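Local coordinates for protein CCMAN5 (Cellulosimicrobium cellulans, PDB 2XSG) that acts as an alpha-mannosidase of glycoside hydrolase family 92, probably using a bound calcium ion to trim mannose, including the mannose that caps mannose-6-phosphate on glycans, at residues M659-A663 and G664-T668; W354-F357 and R358-S361; E20-F23 and G24-M27. All blocks are in the same frame, centred on the assembly; numbering follows the deposited sequence.

Interaction 1: M659-A663 and G664-T668; sequences MDNDA and GTMST. With CA (calcium ion), chain C.
Asn-661 and Ser-667 meet across a type I' beta turn, Asp-662 to Thr-665, that leads the chain into helix 665-675, with Gly-664 at the N-cap position. The tight part is buried and polar. With CG anti to the backbone N (chi1 -154°), the Asn-661 amide reaches the first helical turn: OD1 accepts the N-H of Ser-667 at 2.9 Å, tilted from the carbonyl plane, while ND2 donates to Ser-667 OG at 2.7 Å, nearly straight (168°) and within the amide plane. ND2 also bonds Asp-26 and OG bonds His-314, so the rotation of the amide is fixed from several directions. The carbonyl O of Asn-661 takes Met-666 N in its plane, on a lone pair. A leucine in place of Asn-661 would probably leave Ser-667 N without its acceptor, and Ser-667 OG and Asp-26 each short of a donor. Beside this network Met-659, fully extended, lays CE on Met-666 CG at 3.7 Å. The other side is looser: the partly exposed Asp-660 sends its carboxylate away to Asn-25, and a water donates to its carbonyl O. That water and Asp-662 OD2 both bind the calcium ion at 2.5 Å, in a site shared with Asn-588 and Glu-589. In the first turn of the helix, Thr-668 OG1 donates to Gly-664 O at 2.6 Å, and Thr-668 N from the opposite face of its carbonyl plane.

Interaction 2: W354-F357 and R358-S361; sequences WDDF and RKFS
Asp-356 and Lys-359 form a salt bridge one turn apart on helix 353-366, at a kink where the N atoms of Arg-358 and Lys-359 lack the usual bonds to the carbonyls four residues back. Lys-359 N takes the carbonyl three residues back instead, Asp-356 O at 2.8 Å, and a water takes Arg-358 N while donating to Asp-355 O. The ammonium NZ comes to Asp-356 OD2 at 2.8 Å from above the carboxylate plane, and NZ also donates to the carbonyls of Met-321 and Ala-663. On the way, Lys-359 CE passes over one face of Phe-360. Asp-356 OD1 meets CE2 of that ring at its edge, 3.3 Å away, the two planes nearly perpendicular (84°). Arg-358 runs alongside Phe-357, with NH1 3.5 Å from ring atom CZ; its NE and NH2 are satisfied by the carbonyls of Pro-679 and Val-680. A second water donates to both Phe-357 O and Ser-361 OG, the latter also bonded to Asp-415. In the helical catalytic domain, Phe-357 and Phe-360 pack on helix 409-418, Phe-360 also touches helix 368-387, and Asp-356 and Lys-359 face helix 665-675.

Interaction 3: E20-F23 and G24-M27; sequences EGDF and GNDM
Asp-22, the third residue of a type II' beta turn from Glu-20 to Phe-23, meets Asn-25, which lies two residues after the turn ends; the turn itself is closed by the bond from Phe-23 N to Glu-20 O. The flat ends of the two side chains are turned 49° against each other, and the link from Asn-25 ND2 to Asp-22 OD1 is weak: 3.2 Å long and bent to 126° at the hydrogen. The stronger partner of ND2 is Asp-660, and OD1 of the same amide accepts from the backbone N of Asn-49, so the amide is oriented chiefly from outside this turn. Asp-22 has its CG anti to the backbone N (chi1 -162°), which brings OD1 to the Asn-25 amide although the side chain sets out away from it. Waters fill in where direct bonds fail. One donates to both Gly-21 O and Asn-25 OD1; another accepts Asn-25 N at 2.8 Å; a third accepts Gly-24 N and lies 2.8 Å from Asp-22 OD1. Gly-24 has backbone angles that would jam a CB against Phe-23 O, which calls for glycine. Phe-23 turns away from this polar cluster, setting its ring edge in plane with Glu-20 O. Lying ahead of strand 40-44 in the N-terminal domain, the loop is bonded through its backbone to Pro-652, Met-655, Thr-658 and Asn-661, in the long connection between strand 638-646 and helix 665-675.

From the N terminus, the three contacts come in series: interaction 3 in an early loop of the N-terminal domain, interaction 2 on a catalytic-domain helix, interaction 1 at the start of helix 665-675, later in the chain. Interactions 3 and 1 lie at beta turns, while interaction 2 spans one turn of a helix; none closes a long loop, and none encloses or crosses another. In space residues 659-668 stand in the middle. On one side their loop takes hydrogen bonds with Asn-25 and Asp-26, joining the N-terminal domain to the catalytic one; on the other, Lys-359 ties their turn to helix 353-366. Interactions 2 and 3 do not touch, so the calcium-binding turn bridges them.

Interaction 1: M659-A663 and G664-T668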
loop_
_atom_site.group_PDB
_atom_site.type_symbol
_atom_site.label_atom_id
_atom_site.label_comp_id
_atom_site.label_asym_id
_atom_site.label_seq_id
_atom_site.Cartn_x
_atom_site.Cartn_y
_atom_site.Cartn_z
ATOM N N MET A 659 9.080 -6.543 -6.776
ATOM C CA MET A 659 8.299 -5.313 -6.827
ATOM C C MET A 659 7.117 -5.374 -5.857
ATOM O O MET A 659 6.027 -5.773 -6.227
ATOM C CB MET A 659 7.832 -5.060 -8.261
ATOM C CG MET A 659 6.921 -3.839 -8.452
ATOM S SD MET A 659 6.556 -3.682 -10.206
ATOM C CE MET A 659 5.339 -2.372 -10.174
ATOM N N ASP A 660 7.355 -5.017 -4.597
ATOM C CA ASP A 660 6.307 -5.071 -3.580
ATOM C C ASP A 660 5.309 -3.968 -3.870
ATOM O O ASP A 660 5.697 -2.908 -4.341
ATOM C CB ASP A 660 6.914 -4.876 -2.189
ATOM C CG ASP A 660 7.819 -6.020 -1.786
ATOM O OD1 ASP A 660 7.586 -7.151 -2.270
ATOM O OD2 ASP A 660 8.777 -5.791 -1.007
ATOM N N ASN A 661 4.028 -4.231 -3.636
ATOM C CA ASN A 661 2.992 -3.221 -3.855
ATOM C C ASN A 661 3.173 -2.034 -2.876
ATOM O O ASN A 661 2.875 -0.876 -3.222
ATOM C CB ASN A 661 1.599 -3.851 -3.683
ATOM C CG ASN A 661 0.505 -3.123 -4.465
ATOM O OD1 ASN A 661 0.614 -1.920 -4.770
ATOM N ND2 ASN A 661 -0.570 -3.854 -4.789
ATOM N N ASP A 662 3.677 -2.339 -1.674
ATOM C CA ASP A 662 3.857 -1.363 -0.578
ATOM C C ASP A 662 2.557 -0.644 -0.201
ATOM O O ASP A 662 2.322 0.510 -0.592
ATOM C CB ASP A 662 4.963 -0.344 -0.898
ATOM C CG ASP A 662 6.326 -1.005 -1.137
ATOM O OD1 ASP A 662 6.793 -1.792 -0.286
ATOM O OD2 ASP A 662 6.943 -0.710 -2.180
ATOM N N ALA A 663 1.715 -1.326 0.563
ATOM C CA ALA A 663 0.469 -0.715 1.048
ATOM C C ALA A 663 -0.379 -0.144 -0.097
ATOM O O ALA A 663 -0.995 0.926 0.036
ATOM C CB ALA A 663 0.788 0.389 2.089
ATOM N N GLY A 664 -0.396 -0.854 -1.218
ATOM C CA GLY A 664 -1.221 -0.495 -2.359
ATOM C C GLY A 664 -0.672 0.619 -3.233
ATOM O O GLY A 664 -1.401 1.146 -4.074
ATOM N N THR A 665 0.601 0.984 -3.054
ATOM C CA THR A 665 1.188 2.063 -3.877
ATOM C C THR A 665 1.246 1.719 -5.370
ATOM O O THR A 665 0.789 2.498 -6.216
ATOM C CB THR A 665 2.596 2.472 -3.413
ATOM O OG1 THR A 665 2.547 2.809 -2.026
ATOM C CG2 THR A 665 3.105 3.698 -4.231
ATOM N N MET A 666 1.830 0.572 -5.701
ATOM C CA MET A 666 1.937 0.195 -7.109
ATOM C C MET A 666 0.535 0.112 -7.755
ATOM O O MET A 666 0.337 0.628 -8.865
ATOM C CB MET A 666 2.776 -1.073 -7.296
ATOM C CG MET A 666 4.268 -0.890 -6.934
ATOM S SD MET A 666 4.972 0.639 -7.647
ATOM C CE MET A 666 6.729 0.328 -7.417
ATOM N N SER A 667 -0.432 -0.467 -7.037
ATOM C CA SER A 667 -1.843 -0.505 -7.488
ATOM C C SER A 667 -2.434 0.886 -7.717
ATOM O O SER A 667 -3.109 1.117 -8.727
ATOM C CB SER A 667 -2.730 -1.250 -6.489
ATOM O OG SER A 667 -2.332 -2.601 -6.354
ATOM N N THR A 668 -2.189 1.791 -6.760
ATOM C CA THR A 668 -2.664 3.169 -6.831
ATOM C C THR A 668 -2.052 3.929 -8.013
ATOM O O THR A 668 -2.746 4.666 -8.696
ATOM C CB THR A 668 -2.391 3.918 -5.520
ATOM O OG1 THR A 668 -2.945 3.182 -4.429
ATOM C CG2 THR A 668 -3.031 5.279 -5.537
HETATM CA CA CA C . 9.351 -0.716 -2.860
HETATM O O HOH W 1 8.394 -1.898 -4.781
#

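Interaction 2: W354-F357 and R358-S361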
loop_
_atom_site.group_PDB
_atom_site.type_symbol
_atom_site.label_atom_id
_atom_site.label_comp_id
_atom_site.label_asym_id
_atom_site.label_seq_id
_atom_site.Cartn_x
_atom_site.Cartn_y
_atom_site.Cartn_z
ATOM N N TRP A 354 7.288 6.380 3.763
ATOM C CA TRP A 354 8.545 6.455 2.989
ATOM C C TRP A 354 8.357 5.852 1.582
ATOM O O TRP A 354 8.843 6.405 0.592
ATOM C CB TRP A 354 9.660 5.713 3.729
ATOM C CG TRP A 354 11.063 5.904 3.207
ATOM C CD1 TRP A 354 11.962 6.859 3.609
ATOM C CD2 TRP A 354 11.746 5.097 2.234
ATOM N NE1 TRP A 354 13.150 6.712 2.922
ATOM C CE2 TRP A 354 13.051 5.631 2.087
ATOM C CE3 TRP A 354 11.386 3.980 1.471
ATOM C CZ2 TRP A 354 13.994 5.089 1.196
ATOM C CZ3 TRP A 354 12.322 3.440 0.580
ATOM C CH2 TRP A 354 13.612 4.000 0.452
ATOM N N ASP A 355 7.621 4.738 1.511
ATOM C CA ASP A 355 7.297 4.091 0.232
ATOM C C ASP A 355 6.079 4.666 -0.459
ATOM O O ASP A 355 6.043 4.751 -1.687
ATOM C CB ASP A 355 7.033 2.574 0.404
ATOM C CG ASP A 355 8.131 1.864 1.138
ATOM O OD1 ASP A 355 7.875 1.324 2.246
ATOM O OD2 ASP A 355 9.250 1.828 0.605
ATOM N N ASP A 356 5.059 5.026 0.308
ATOM C CA ASP A 356 3.744 5.198 -0.304
ATOM C C ASP A 356 3.203 6.609 -0.470
ATOM O O ASP A 356 2.056 6.769 -0.889
ATOM C CB ASP A 356 2.699 4.312 0.400
ATOM C CG ASP A 356 2.208 4.895 1.703
ATOM O OD1 ASP A 356 2.624 6.026 2.073
ATOM O OD2 ASP A 356 1.402 4.202 2.373
ATOM N N PHE A 357 4.006 7.614 -0.137
ATOM C CA PHE A 357 3.488 8.980 0.004
ATOM C C PHE A 357 2.702 9.510 -1.201
ATOM O O PHE A 357 1.729 10.234 -1.022
ATOM C CB PHE A 357 4.577 9.981 0.479
ATOM C CG PHE A 357 5.647 10.304 -0.552
ATOM C CD1 PHE A 357 5.551 11.464 -1.346
ATOM C CD2 PHE A 357 6.769 9.502 -0.685
ATOM C CE1 PHE A 357 6.546 11.791 -2.283
ATOM C CE2 PHE A 357 7.779 9.812 -1.628
ATOM C CZ PHE A 357 7.664 10.956 -2.428
ATOM N N ARG A 358 3.097 9.131 -2.414
ATOM C CA ARG A 358 2.376 9.615 -3.607
ATOM C C ARG A 358 0.956 9.046 -3.755
ATOM O O ARG A 358 0.146 9.587 -4.513
ATOM C CB ARG A 358 3.151 9.323 -4.887
ATOM C CG ARG A 358 4.283 10.280 -5.159
ATOM C CD ARG A 358 4.702 10.226 -6.641
ATOM N NE ARG A 358 5.562 11.350 -6.982
ATOM C CZ ARG A 358 6.835 11.431 -6.615
ATOM N NH1 ARG A 358 7.381 10.450 -5.910
ATOM N NH2 ARG A 358 7.557 12.489 -6.946
ATOM N N LYS A 359 0.661 7.948 -3.062
ATOM C CA LYS A 359 -0.639 7.287 -3.231
ATOM C C LYS A 359 -1.787 8.156 -2.701
ATOM O O LYS A 359 -2.893 8.156 -3.273
ATOM C CB LYS A 359 -0.647 5.875 -2.600
ATOM C CG LYS A 359 -0.979 5.835 -1.118
ATOM C CD LYS A 359 -0.997 4.415 -0.567
ATOM C CE LYS A 359 -1.581 4.416 0.829
ATOM N NZ LYS A 359 -1.138 3.229 1.653
ATOM N N PHE A 360 -1.516 8.900 -1.623
ATOM C CA PHE A 360 -2.530 9.718 -0.990
ATOM C C PHE A 360 -3.022 10.799 -1.941
ATOM O O PHE A 360 -4.220 11.098 -1.966
ATOM C CB PHE A 360 -2.011 10.337 0.319
ATOM C CG PHE A 360 -1.682 9.309 1.378
ATOM C CD1 PHE A 360 -2.683 8.755 2.161
ATOM C CD2 PHE A 360 -0.377 8.881 1.567
ATOM C CE1 PHE A 360 -2.396 7.787 3.123
ATOM C CE2 PHE A 360 -0.072 7.922 2.552
ATOM C CZ PHE A 360 -1.088 7.386 3.328
ATOM N N SER A 361 -2.112 11.368 -2.739
ATOM C CA SER A 361 -2.495 12.412 -3.684
ATOM C C SER A 361 -3.556 11.913 -4.673
ATOM O O SER A 361 -4.405 12.701 -5.122
ATOM C CB SER A 361 -1.295 12.938 -4.456
ATOM O OG SER A 361 -0.220 13.372 -3.623
HETATM O O HOH W 2 5.044 6.999 -3.256
HETATM O O HOH W 3 0.655 12.995 -0.748
#

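Interaction 3: E20-F23 and G24-M27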
loop_
_atom_site.group_PDB
_atom_site.type_symbol
_atom_site.label_atom_id
_atom_site.label_comp_id
_atom_site.label_asym_id
_atom_site.label_seq_id
_atom_site.Cartn_x
_atom_site.Cartn_y
_atom_site.Cartn_z
ATOM N N GLU A 20 1.520 -14.684 -5.766
ATOM C CA GLU A 20 2.574 -15.697 -5.978
ATOM C C GLU A 20 3.936 -15.183 -5.525
ATOM O O GLU A 20 4.321 -14.062 -5.857
ATOM C CB GLU A 20 2.646 -16.151 -7.441
ATOM C CG GLU A 20 3.680 -17.289 -7.681
ATOM C CD GLU A 20 3.368 -18.143 -8.901
ATOM O OE1 GLU A 20 2.213 -18.125 -9.360
ATOM O OE2 GLU A 20 4.271 -18.859 -9.389
ATOM N N GLY A 21 4.631 -15.999 -4.738
ATOM C CA GLY A 21 6.068 -15.834 -4.483
ATOM C C GLY A 21 6.452 -14.415 -4.151
ATOM O O GLY A 21 5.816 -13.799 -3.326
ATOM N N ASP A 22 7.479 -13.902 -4.824
ATOM C CA ASP A 22 7.973 -12.542 -4.611
ATOM C C ASP A 22 7.516 -11.611 -5.747
ATOM O O ASP A 22 8.305 -10.813 -6.250
ATOM C CB ASP A 22 9.513 -12.543 -4.485
ATOM C CG ASP A 22 10.060 -11.257 -3.845
ATOM O OD1 ASP A 22 9.283 -10.495 -3.217
ATOM O OD2 ASP A 22 11.273 -11.005 -3.958
ATOM N N PHE A 23 6.241 -11.712 -6.134
ATOM C CA PHE A 23 5.698 -10.940 -7.269
ATOM C C PHE A 23 4.598 -9.958 -6.822
ATOM O O PHE A 23 3.545 -9.836 -7.459
ATOM C CB PHE A 23 5.208 -11.861 -8.408
ATOM C CG PHE A 23 6.293 -12.736 -9.008
ATOM C CD1 PHE A 23 7.000 -12.318 -10.139
ATOM C CD2 PHE A 23 6.595 -13.981 -8.450
ATOM C CE1 PHE A 23 8.010 -13.128 -10.713
ATOM C CE2 PHE A 23 7.596 -14.800 -8.996
ATOM C CZ PHE A 23 8.308 -14.371 -10.140
ATOM N N GLY A 24 4.844 -9.261 -5.714
ATOM C CA GLY A 24 3.894 -8.263 -5.243
ATOM C C GLY A 24 3.647 -8.265 -3.744
ATOM O O GLY A 24 3.412 -7.213 -3.165
ATOM N N ASN A 25 3.703 -9.447 -3.128
ATOM C CA ASN A 25 3.432 -9.629 -1.697
ATOM C C ASN A 25 2.053 -9.157 -1.253
ATOM O O ASN A 25 1.899 -8.609 -0.176
ATOM C CB ASN A 25 4.567 -9.080 -0.823
ATOM C CG ASN A 25 5.772 -10.021 -0.800
ATOM O OD1 ASN A 25 5.660 -11.172 -0.367
ATOM N ND2 ASN A 25 6.928 -9.536 -1.262
ATOM N N ASP A 26 1.057 -9.369 -2.114
ATOM C CA ASP A 26 -0.336 -9.112 -1.772
ATOM C C ASP A 26 -1.051 -10.384 -1.326
ATOM O O ASP A 26 -0.529 -11.501 -1.474
ATOM C CB ASP A 26 -1.061 -8.472 -2.956
ATOM C CG ASP A 26 -0.773 -6.993 -3.075
ATOM O OD1 ASP A 26 -0.675 -6.290 -2.017
ATOM O OD2 ASP A 26 -0.636 -6.531 -4.219
ATOM N N MET A 27 -2.244 -10.208 -0.781
ATOM C CA MET A 27 -2.969 -11.308 -0.158
ATOM C C MET A 27 -4.334 -11.548 -0.814
ATOM O O MET A 27 -4.973 -10.608 -1.266
ATOM C CB MET A 27 -3.155 -11.021 1.338
ATOM C CG MET A 27 -4.077 -9.836 1.644
ATOM S SD MET A 27 -3.983 -9.348 3.377
ATOM C CE MET A 27 -2.439 -8.407 3.347
HETATM O O HOH W 4 3.441 -12.206 -3.550
HETATM O O HOH W 5 7.332 -13.361 -0.883
HETATM O O HOH W 6 7.444 -8.675 -4.360
#